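Local coordinates for glycerol uptake operon antiterminator regulatory protein (Listeria monocytogenes str. 4b, PDB 3KTS) that probably regulates the glycerol uptake operon by transcription antitermination in response to glycerol-3-phosphate, and is built as a TIM-barrel-like domain, at residues A121-V126 with L149-I154; I131-G136 with Q143-K148; T38-L43 with I74-T79. One frame throughout, in Å; residues are numbered along the deposited sequence.

Contact 1: A121-V126 with L149-I154; sequences ALIQKV and LHIPVI
Ile-123, on the last turns of helix 113-126, meets Ile-151 in the loop that leads into strand 153-156. The two side chains run alongside each other in opposite directions, and the touch is made by the CG2 branch of Ile-123 against the end of the longer branch of Ile-151, CG2 to CD1 at 3.9 Å. With chi1 at -74°, the CG2 methyl of Ile-123 is thrown trans to its own backbone N, and this brings it out to the Ile-151 side. CG2 of Ile-123 also lies 4.2 Å from CD1 of Leu-149, so one branch of Ile-123 serves two partners. Leu-149 adds a second layer nearer the surface, where Gln-124 lies beside it in a doubtful fit. No hydrogen bond crosses the contact, which is apolar inside and partly open to solvent at Gln-124. His-150, with positive phi, is the first residue to leave the helical path, and the chain continues as loop through Ile-151; Leu-149 and Ile-151 both direct CB toward helix 113-126. Ile-123 also packs on Leu-108 of strand 103-109 and Ile-131 of strand 130-134, while Ile-151 rests on Pro-128, in the loop after helix 113-126.

Contact 2: I131-G136 with Q143-K148; sequences IELLPG and QKMTQK
Leu-133 on strand 130-134 and Met-145 on helix 139-149 stand well apart in their backbones, CA of Leu-133 lying 9.2 Å from CA of Met-145, so side chains fill the gap and no hydrogen bond crosses it. The two segments form the strand-helix layer of a beta-alpha-beta unit of the TIM-barrel fold. Strand 130-134 supplies the inner wall and helix 139-149 the outer one, with the chain going on to the parallel strand 153-156. Ile-131 and Leu-133, two apart on the strand, both direct CB toward the helix, whereas Glu-132 between them turns into the barrel interior, where its carboxylate forms a salt bridge with Arg-107 and a hydrogen bond with Thr-177. Met-145 reaches in from the helix with its chain bent at chi2 (-103°) and again at chi3 (67°), so that SD faces the strand side chains and CE turns off to the Ile-131 side. Leu-133 meets it at a slant: its CD2 branch comes to 3.8 Å from CG of Met-145. The CD1 branch of Leu-133 lies 4.2 Å from SD of Met-145. The contact is buried, and Tyr-116 and Val-120 of helix 113-126 pack on Met-145 as well, so this methionine is wedged between its own helix, helix 113-126 and the sheet. The sulfur also marks the looser end of the contact, where CD1 of Ile-131 approaches SD of Met-145 at 4.4 Å.

Contact 3: T38-L43 with I74-T79; sequences THVAQL and IDFLCT
Leu-43 and Leu-77 touch by single methyl branches, CD2 to CD2 at 3.9 Å, with the two side chains crossing at about a right angle. Leu-43 swings CG trans to its backbone N (chi1 -167°) and directs CB toward the helix; Leu-77 starts off to one side of the contact, and its chi2 of -175° sends CD1 straight on from CA and leaves CD2 as the side branch that meets Leu-43. A second pair lies nearer the surface. Phe-76 directs CB toward 38-43, with CG anti to the backbone N (chi1 175°), and CG2 of Val-40 approaches CE1 of Phe-76 at 4.0 Å, obliquely to the ring and again with the side chains roughly perpendicular. In this TIM-barrel-like fold the contact joins the turn after strand 32-39 and the first residue of helix 43-52 to helix 71-81 on the outside of the sheet. Val-64 of strand 64-65 lies against both Val-40 and Leu-43, and Ile-81 packs on Leu-43 and Phe-76. Within helix 71-81, Asp-75 O accepts bonds from Thr-79 N and, from above the carbonyl plane at 2.7 Å, Thr-79 OG1, besides a weak one from Cys-78 N.

Overall arrangement
From the N terminus, contact 3 closes first: 38-43, at the end of strand 32-39, is joined to helix 71-81 over a loop of 30 residues holding helix 43-52 and strands 56-60 and 64-65. The chain then passes through strand 85-88, helix 91-99 and strand 103-109 before helix 113-126 opens contact 1. Contact 2 is nested within that loop, its segments 131-136 and 143-148 both lying between 121-126 and 149-154. Contacts 1 and 2 touch through backbone pairing of strands 130-134 and 153-156, their centres about 9 Å apart. Contact 3 lies across the chain's centre from contact 2, centres about 28 Å apart, and shares with both the same curled parallel sheet.

Contact 1: A121-V126 with L149-I154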
loop_
_atom_site.group_PDB
_atom_site.type_symbol
_atom_site.label_atom_id
_atom_site.label_comp_id
_atom_site.label_asym_id
_atom_site.label_seq_id
_atom_site.Cartn_x
_atom_site.Cartn_y
_atom_site.Cartn_z
ATOM N N ALA A 121 1.826 0.885 -18.684
ATOM C CA ALA A 121 2.477 -0.181 -19.434
ATOM C C ALA A 121 3.054 -1.232 -18.482
ATOM O O ALA A 121 3.008 -2.426 -18.780
ATOM C CB ALA A 121 3.567 0.395 -20.351
ATOM N N LEU A 122 3.568 -0.784 -17.335
ATOM C CA LEU A 122 4.132 -1.689 -16.325
ATOM C C LEU A 122 3.042 -2.484 -15.614
ATOM O O LEU A 122 3.199 -3.685 -15.385
ATOM C CB LEU A 122 4.988 -0.927 -15.305
ATOM C CG LEU A 122 5.864 -1.759 -14.354
ATOM C CD1 LEU A 122 6.690 -2.816 -15.106
ATOM C CD2 LEU A 122 6.776 -0.875 -13.535
ATOM N N ILE A 123 1.947 -1.798 -15.279
ATOM C CA ILE A 123 0.743 -2.409 -14.710
ATOM C C ILE A 123 0.202 -3.493 -15.643
ATOM O O ILE A 123 -0.160 -4.585 -15.194
ATOM C CB ILE A 123 -0.344 -1.336 -14.435
ATOM C CG1 ILE A 123 0.033 -0.505 -13.209
ATOM C CG2 ILE A 123 -1.712 -1.968 -14.209
ATOM C CD1 ILE A 123 -0.698 0.816 -13.128
ATOM N N GLN A 124 0.183 -3.184 -16.939
ATOM C CA GLN A 124 -0.273 -4.109 -17.968
ATOM C C GLN A 124 0.583 -5.367 -18.001
ATOM O O GLN A 124 0.057 -6.472 -18.142
ATOM C CB GLN A 124 -0.251 -3.433 -19.344
ATOM C CG GLN A 124 -1.144 -4.103 -20.389
ATOM C CD GLN A 124 -2.629 -3.988 -20.059
ATOM O OE1 GLN A 124 -3.097 -2.946 -19.590
ATOM N NE2 GLN A 124 -3.375 -5.062 -20.307
ATOM N N LYS A 125 1.895 -5.182 -17.857
ATOM C CA LYS A 125 2.856 -6.281 -17.895
ATOM C C LYS A 125 2.782 -7.183 -16.655
ATOM O O LYS A 125 2.631 -8.396 -16.783
ATOM C CB LYS A 125 4.286 -5.748 -18.112
ATOM C CG LYS A 125 5.407 -6.739 -17.750
ATOM C CD LYS A 125 6.788 -6.272 -18.188
ATOM C CE LYS A 125 7.072 -6.663 -19.637
ATOM N NZ LYS A 125 8.497 -6.439 -20.020
ATOM N N VAL A 126 2.870 -6.596 -15.466
ATOM C CA VAL A 126 3.068 -7.404 -14.256
ATOM C C VAL A 126 1.767 -7.851 -13.584
ATOM O O VAL A 126 1.781 -8.747 -12.736
ATOM C CB VAL A 126 4.011 -6.719 -13.233
ATOM C CG1 VAL A 126 5.330 -6.307 -13.903
ATOM C CG2 VAL A 126 3.331 -5.526 -12.583
ATOM N N LEU A 149 -8.406 -0.414 -16.806
ATOM C CA LEU A 149 -8.243 -1.862 -16.775
ATOM C C LEU A 149 -9.309 -2.520 -15.905
ATOM O O LEU A 149 -9.769 -3.622 -16.197
ATOM C CB LEU A 149 -6.848 -2.234 -16.268
ATOM C CG LEU A 149 -5.667 -1.595 -17.002
ATOM C CD1 LEU A 149 -5.101 -0.433 -16.200
ATOM C CD2 LEU A 149 -4.589 -2.629 -17.290
ATOM N N HIS A 150 -9.697 -1.833 -14.834
ATOM C CA HIS A 150 -10.149 -2.500 -13.619
ATOM C C HIS A 150 -9.119 -3.515 -13.132
ATOM O O HIS A 150 -9.315 -4.723 -13.260
ATOM C CB HIS A 150 -11.494 -3.190 -13.855
ATOM C CG HIS A 150 -12.449 -3.058 -12.710
ATOM N ND1 HIS A 150 -12.848 -1.837 -12.209
ATOM C CD2 HIS A 150 -13.085 -3.994 -11.966
ATOM C CE1 HIS A 150 -13.688 -2.027 -11.207
ATOM N NE2 HIS A 150 -13.848 -3.328 -11.040
ATOM N N ILE A 151 -8.021 -3.015 -12.575
ATOM C CA ILE A 151 -7.593 -3.410 -11.238
ATOM C C ILE A 151 -7.998 -2.369 -10.200
ATOM O O ILE A 151 -8.057 -1.175 -10.494
ATOM C CB ILE A 151 -6.068 -3.620 -11.173
ATOM C CG1 ILE A 151 -5.648 -4.766 -12.095
ATOM C CG2 ILE A 151 -5.628 -3.892 -9.743
ATOM C CD1 ILE A 151 -4.385 -4.487 -12.880
ATOM N N PRO A 152 -8.274 -2.829 -8.985
ATOM C CA PRO A 152 -8.592 -1.927 -7.873
ATOM C C PRO A 152 -7.427 -0.999 -7.546
ATOM O O PRO A 152 -6.274 -1.430 -7.557
ATOM C CB PRO A 152 -8.841 -2.888 -6.709
ATOM C CG PRO A 152 -8.017 -4.082 -7.033
ATOM C CD PRO A 152 -8.051 -4.212 -8.529
ATOM N N VAL A 153 -7.731 0.262 -7.259
ATOM C CA VAL A 153 -6.703 1.235 -6.877
ATOM C C VAL A 153 -6.907 1.825 -5.472
ATOM O O VAL A 153 -8.021 2.182 -5.093
ATOM C CB VAL A 153 -6.427 2.345 -7.974
ATOM C CG1 VAL A 153 -6.925 1.917 -9.342
ATOM C CG2 VAL A 153 -7.016 3.698 -7.607
ATOM N N ILE A 154 -5.824 1.873 -4.697
ATOM C CA ILE A 154 -5.775 2.630 -3.454
ATOM C C ILE A 154 -5.223 3.989 -3.849
ATOM O O ILE A 154 -4.440 4.086 -4.792
ATOM C CB ILE A 154 -4.804 1.989 -2.419
ATOM C CG1 ILE A 154 -5.110 0.509 -2.189
ATOM C CG2 ILE A 154 -4.815 2.744 -1.079
ATOM C CD1 ILE A 154 -6.168 0.236 -1.156
#

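Contact 2: I131-G136 with Q143-K148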
loop_
_atom_site.group_PDB
_atom_site.type_symbol
_atom_site.label_atom_id
_atom_site.label_comp_id
_atom_site.label_asym_id
_atom_site.label_seq_id
_atom_site.Cartn_x
_atom_site.Cartn_y
_atom_site.Cartn_z
ATOM N N ILE A 131 -3.259 -1.424 -7.110
ATOM C CA ILE A 131 -2.345 -0.294 -7.354
ATOM C C ILE A 131 -2.546 0.871 -6.396
ATOM O O ILE A 131 -3.657 1.339 -6.213
ATOM C CB ILE A 131 -2.370 0.221 -8.823
ATOM C CG1 ILE A 131 -3.755 0.072 -9.438
ATOM C CG2 ILE A 131 -1.370 -0.544 -9.660
ATOM C CD1 ILE A 131 -3.828 0.374 -10.934
ATOM N N GLU A 132 -1.467 1.327 -5.773
ATOM C CA GLU A 132 -1.523 2.546 -4.962
ATOM C C GLU A 132 -1.128 3.745 -5.833
ATOM O O GLU A 132 -0.044 3.762 -6.417
ATOM C CB GLU A 132 -0.613 2.431 -3.731
ATOM C CG GLU A 132 -0.742 3.560 -2.721
ATOM C CD GLU A 132 0.240 3.434 -1.550
ATOM O OE1 GLU A 132 1.474 3.397 -1.779
ATOM O OE2 GLU A 132 -0.231 3.384 -0.391
ATOM N N LEU A 133 -2.015 4.731 -5.933
ATOM C CA LEU A 133 -1.717 5.975 -6.651
ATOM C C LEU A 133 -1.386 7.110 -5.694
ATOM O O LEU A 133 -2.066 7.305 -4.683
ATOM C CB LEU A 133 -2.880 6.390 -7.554
ATOM C CG LEU A 133 -2.838 5.963 -9.027
ATOM C CD1 LEU A 133 -2.997 4.450 -9.215
ATOM C CD2 LEU A 133 -3.901 6.720 -9.821
ATOM N N LEU A 134 -0.326 7.847 -6.019
ATOM C CA LEU A 134 0.087 9.023 -5.252
ATOM C C LEU A 134 0.304 10.212 -6.192
ATOM O O LEU A 134 0.829 10.034 -7.288
ATOM C CB LEU A 134 1.351 8.736 -4.440
ATOM C CG LEU A 134 1.278 7.575 -3.445
ATOM C CD1 LEU A 134 1.824 6.329 -4.086
ATOM C CD2 LEU A 134 2.028 7.869 -2.160
ATOM N N PRO A 135 -0.119 11.425 -5.786
ATOM C CA PRO A 135 -0.830 11.760 -4.558
ATOM C C PRO A 135 -2.297 11.374 -4.627
ATOM O O PRO A 135 -2.821 11.110 -5.713
ATOM C CB PRO A 135 -0.697 13.279 -4.485
ATOM C CG PRO A 135 -0.640 13.702 -5.890
ATOM C CD PRO A 135 0.128 12.625 -6.607
ATOM N N GLY A 136 -2.939 11.341 -3.464
ATOM C CA GLY A 136 -4.339 10.956 -3.355
ATOM C C GLY A 136 -5.293 12.130 -3.425
ATOM O O GLY A 136 -6.476 11.989 -3.106
ATOM N N GLN A 143 -9.975 8.504 -11.213
ATOM C CA GLN A 143 -11.115 8.172 -12.064
ATOM C C GLN A 143 -10.672 7.623 -13.426
ATOM O O GLN A 143 -11.103 6.537 -13.821
ATOM C CB GLN A 143 -12.031 9.390 -12.233
ATOM C CG GLN A 143 -13.386 9.074 -12.859
ATOM C CD GLN A 143 -14.444 10.111 -12.532
ATOM O OE1 GLN A 143 -14.188 11.317 -12.572
ATOM N NE2 GLN A 143 -15.648 9.645 -12.208
ATOM N N LYS A 144 -9.801 8.366 -14.116
ATOM C CA LYS A 144 -9.229 7.959 -15.409
ATOM C C LYS A 144 -8.562 6.591 -15.336
ATOM O O LYS A 144 -8.701 5.778 -16.253
ATOM C CB LYS A 144 -8.185 8.973 -15.895
ATOM C CG LYS A 144 -8.719 10.195 -16.630
ATOM C CD LYS A 144 -7.557 11.122 -17.011
ATOM C CE LYS A 144 -8.032 12.503 -17.449
ATOM N NZ LYS A 144 -8.428 12.536 -18.886
ATOM N N MET A 145 -7.842 6.341 -14.247
ATOM C CA MET A 145 -7.054 5.123 -14.112
ATOM C C MET A 145 -7.951 3.906 -13.904
ATOM O O MET A 145 -7.720 2.847 -14.485
ATOM C CB MET A 145 -6.064 5.250 -12.953
ATOM C CG MET A 145 -4.638 5.552 -13.384
ATOM S SD MET A 145 -3.571 4.101 -13.325
ATOM C CE MET A 145 -4.297 3.095 -14.617
ATOM N N THR A 146 -8.974 4.068 -13.071
ATOM C CA THR A 146 -9.856 2.962 -12.717
ATOM C C THR A 146 -10.652 2.483 -13.926
ATOM O O THR A 146 -10.959 1.296 -14.050
ATOM C CB THR A 146 -10.832 3.354 -11.594
ATOM O OG1 THR A 146 -11.264 4.708 -11.783
ATOM C CG2 THR A 146 -10.160 3.228 -10.234
ATOM N N GLN A 147 -10.986 3.413 -14.815
ATOM C CA GLN A 147 -11.813 3.102 -15.974
ATOM C C GLN A 147 -10.973 2.543 -17.118
ATOM O O GLN A 147 -11.439 2.443 -18.252
ATOM C CB GLN A 147 -12.572 4.347 -16.440
ATOM C CG GLN A 147 -13.903 4.561 -15.739
ATOM C CD GLN A 147 -14.386 5.995 -15.829
ATOM O OE1 GLN A 147 -14.353 6.607 -16.897
ATOM N NE2 GLN A 147 -14.837 6.540 -14.705
ATOM N N LYS A 148 -9.731 2.181 -16.811
ATOM C CA LYS A 148 -8.784 1.751 -17.833
ATOM C C LYS A 148 -8.726 0.230 -17.924
ATOM O O LYS A 148 -8.965 -0.348 -18.984
ATOM C CB LYS A 148 -7.391 2.314 -17.543
ATOM C CG LYS A 148 -7.061 3.582 -18.313
ATOM C CD LYS A 148 -6.604 3.265 -19.727
ATOM C CE LYS A 148 -7.521 3.899 -20.760
ATOM N NZ LYS A 148 -6.876 3.985 -22.099
#

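Contact 3: T38-L43 with I74-T79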
loop_
_atom_site.group_PDB
_atom_site.type_symbol
_atom_site.label_atom_id
_atom_site.label_comp_id
_atom_site.label_asym_id
_atom_site.label_seq_id
_atom_site.Cartn_x
_atom_site.Cartn_y
_atom_site.Cartn_z
ATOM N N THR A 38 11.288 1.133 7.403
ATOM C CA THR A 38 11.601 0.070 8.352
ATOM C C THR A 38 13.096 -0.230 8.370
ATOM O O THR A 38 13.853 0.293 7.552
ATOM C CB THR A 38 10.832 -1.223 8.025
ATOM O OG1 THR A 38 10.976 -1.530 6.633
ATOM C CG2 THR A 38 9.355 -1.062 8.354
ATOM N N HIS A 39 13.514 -1.074 9.307
ATOM C CA HIS A 39 14.900 -1.499 9.387
ATOM C C HIS A 39 14.910 -3.013 9.327
ATOM O O HIS A 39 14.160 -3.672 10.050
ATOM C CB HIS A 39 15.540 -0.971 10.676
ATOM C CG HIS A 39 15.376 0.508 10.853
ATOM N ND1 HIS A 39 14.248 1.071 11.417
ATOM C CD2 HIS A 39 16.173 1.543 10.497
ATOM C CE1 HIS A 39 14.369 2.386 11.418
ATOM N NE2 HIS A 39 15.529 2.699 10.867
ATOM N N VAL A 40 15.747 -3.555 8.442
ATOM C CA VAL A 40 15.833 -5.005 8.211
ATOM C C VAL A 40 16.184 -5.806 9.484
ATOM O O VAL A 40 15.802 -6.969 9.620
ATOM C CB VAL A 40 16.785 -5.324 7.011
ATOM C CG1 VAL A 40 18.242 -5.037 7.351
ATOM C CG2 VAL A 40 16.597 -6.755 6.507
ATOM N N ALA A 41 16.867 -5.150 10.424
ATOM C CA ALA A 41 17.257 -5.750 11.696
ATOM C C ALA A 41 16.046 -6.012 12.584
ATOM O O ALA A 41 15.896 -7.103 13.137
ATOM C CB ALA A 41 18.252 -4.854 12.410
ATOM N N GLN A 42 15.175 -5.015 12.696
ATOM C CA GLN A 42 14.006 -5.102 13.563
ATOM C C GLN A 42 12.762 -5.632 12.847
ATOM O O GLN A 42 11.701 -5.743 13.458
ATOM C CB GLN A 42 13.704 -3.731 14.170
ATOM C CG GLN A 42 14.763 -3.209 15.133
ATOM C CD GLN A 42 14.862 -1.696 15.108
ATOM O OE1 GLN A 42 15.145 -1.100 14.068
ATOM N NE2 GLN A 42 14.632 -1.065 16.254
ATOM N N LEU A 43 12.906 -5.991 11.572
ATOM C CA LEU A 43 11.760 -6.232 10.687
ATOM C C LEU A 43 10.805 -7.375 11.074
ATOM O O LEU A 43 9.597 -7.153 11.173
ATOM C CB LEU A 43 12.216 -6.370 9.230
ATOM C CG LEU A 43 11.090 -6.322 8.195
ATOM C CD1 LEU A 43 10.293 -5.035 8.307
ATOM C CD2 LEU A 43 11.641 -6.502 6.795
ATOM N N ILE A 74 12.768 -10.118 -1.988
ATOM C CA ILE A 74 11.324 -10.346 -1.968
ATOM C C ILE A 74 11.038 -11.747 -1.445
ATOM O O ILE A 74 10.114 -11.937 -0.649
ATOM C CB ILE A 74 10.676 -10.068 -3.351
ATOM C CG1 ILE A 74 10.875 -8.598 -3.743
ATOM C CG2 ILE A 74 9.183 -10.404 -3.361
ATOM C CD1 ILE A 74 10.595 -7.574 -2.627
ATOM N N ASP A 75 11.868 -12.704 -1.865
ATOM C CA ASP A 75 11.888 -14.065 -1.311
ATOM C C ASP A 75 11.951 -14.059 0.218
ATOM O O ASP A 75 11.178 -14.756 0.867
ATOM C CB ASP A 75 13.069 -14.861 -1.882
ATOM C CG ASP A 75 12.807 -15.366 -3.289
ATOM O OD1 ASP A 75 11.652 -15.757 -3.561
ATOM O OD2 ASP A 75 13.750 -15.384 -4.118
ATOM N N PHE A 76 12.859 -13.249 0.764
ATOM C CA PHE A 76 13.032 -13.046 2.206
ATOM C C PHE A 76 11.778 -12.505 2.883
ATOM O O PHE A 76 11.410 -12.955 3.969
ATOM C CB PHE A 76 14.209 -12.097 2.431
ATOM C CG PHE A 76 14.432 -11.693 3.865
ATOM C CD1 PHE A 76 14.259 -10.367 4.256
ATOM C CD2 PHE A 76 14.852 -12.619 4.812
ATOM C CE1 PHE A 76 14.481 -9.975 5.567
ATOM C CE2 PHE A 76 15.071 -12.239 6.129
ATOM C CZ PHE A 76 14.898 -10.912 6.505
ATOM N N LEU A 77 11.123 -11.551 2.229
ATOM C CA LEU A 77 9.909 -10.945 2.763
ATOM C C LEU A 77 8.759 -11.928 2.795
ATOM O O LEU A 77 7.942 -11.889 3.709
ATOM C CB LEU A 77 9.509 -9.714 1.952
ATOM C CG LEU A 77 10.457 -8.517 1.941
ATOM C CD1 LEU A 77 9.815 -7.382 1.178
ATOM C CD2 LEU A 77 10.827 -8.079 3.350
ATOM N N CYS A 78 8.713 -12.813 1.804
ATOM C CA CYS A 78 7.608 -13.755 1.652
ATOM C C CYS A 78 7.772 -15.032 2.464
ATOM O O CYS A 78 6.789 -15.574 2.974
ATOM C CB CYS A 78 7.427 -14.112 0.182
ATOM S SG CYS A 78 6.936 -12.724 -0.859
ATOM N N THR A 79 9.007 -15.514 2.574
ATOM C CA THR A 79 9.293 -16.763 3.279
ATOM C C THR A 79 9.668 -16.561 4.749
ATOM O O THR A 79 9.333 -17.397 5.586
ATOM C CB THR A 79 10.401 -17.603 2.580
ATOM O OG1 THR A 79 11.625 -16.855 2.528
ATOM C CG2 THR A 79 9.983 -18.006 1.164
#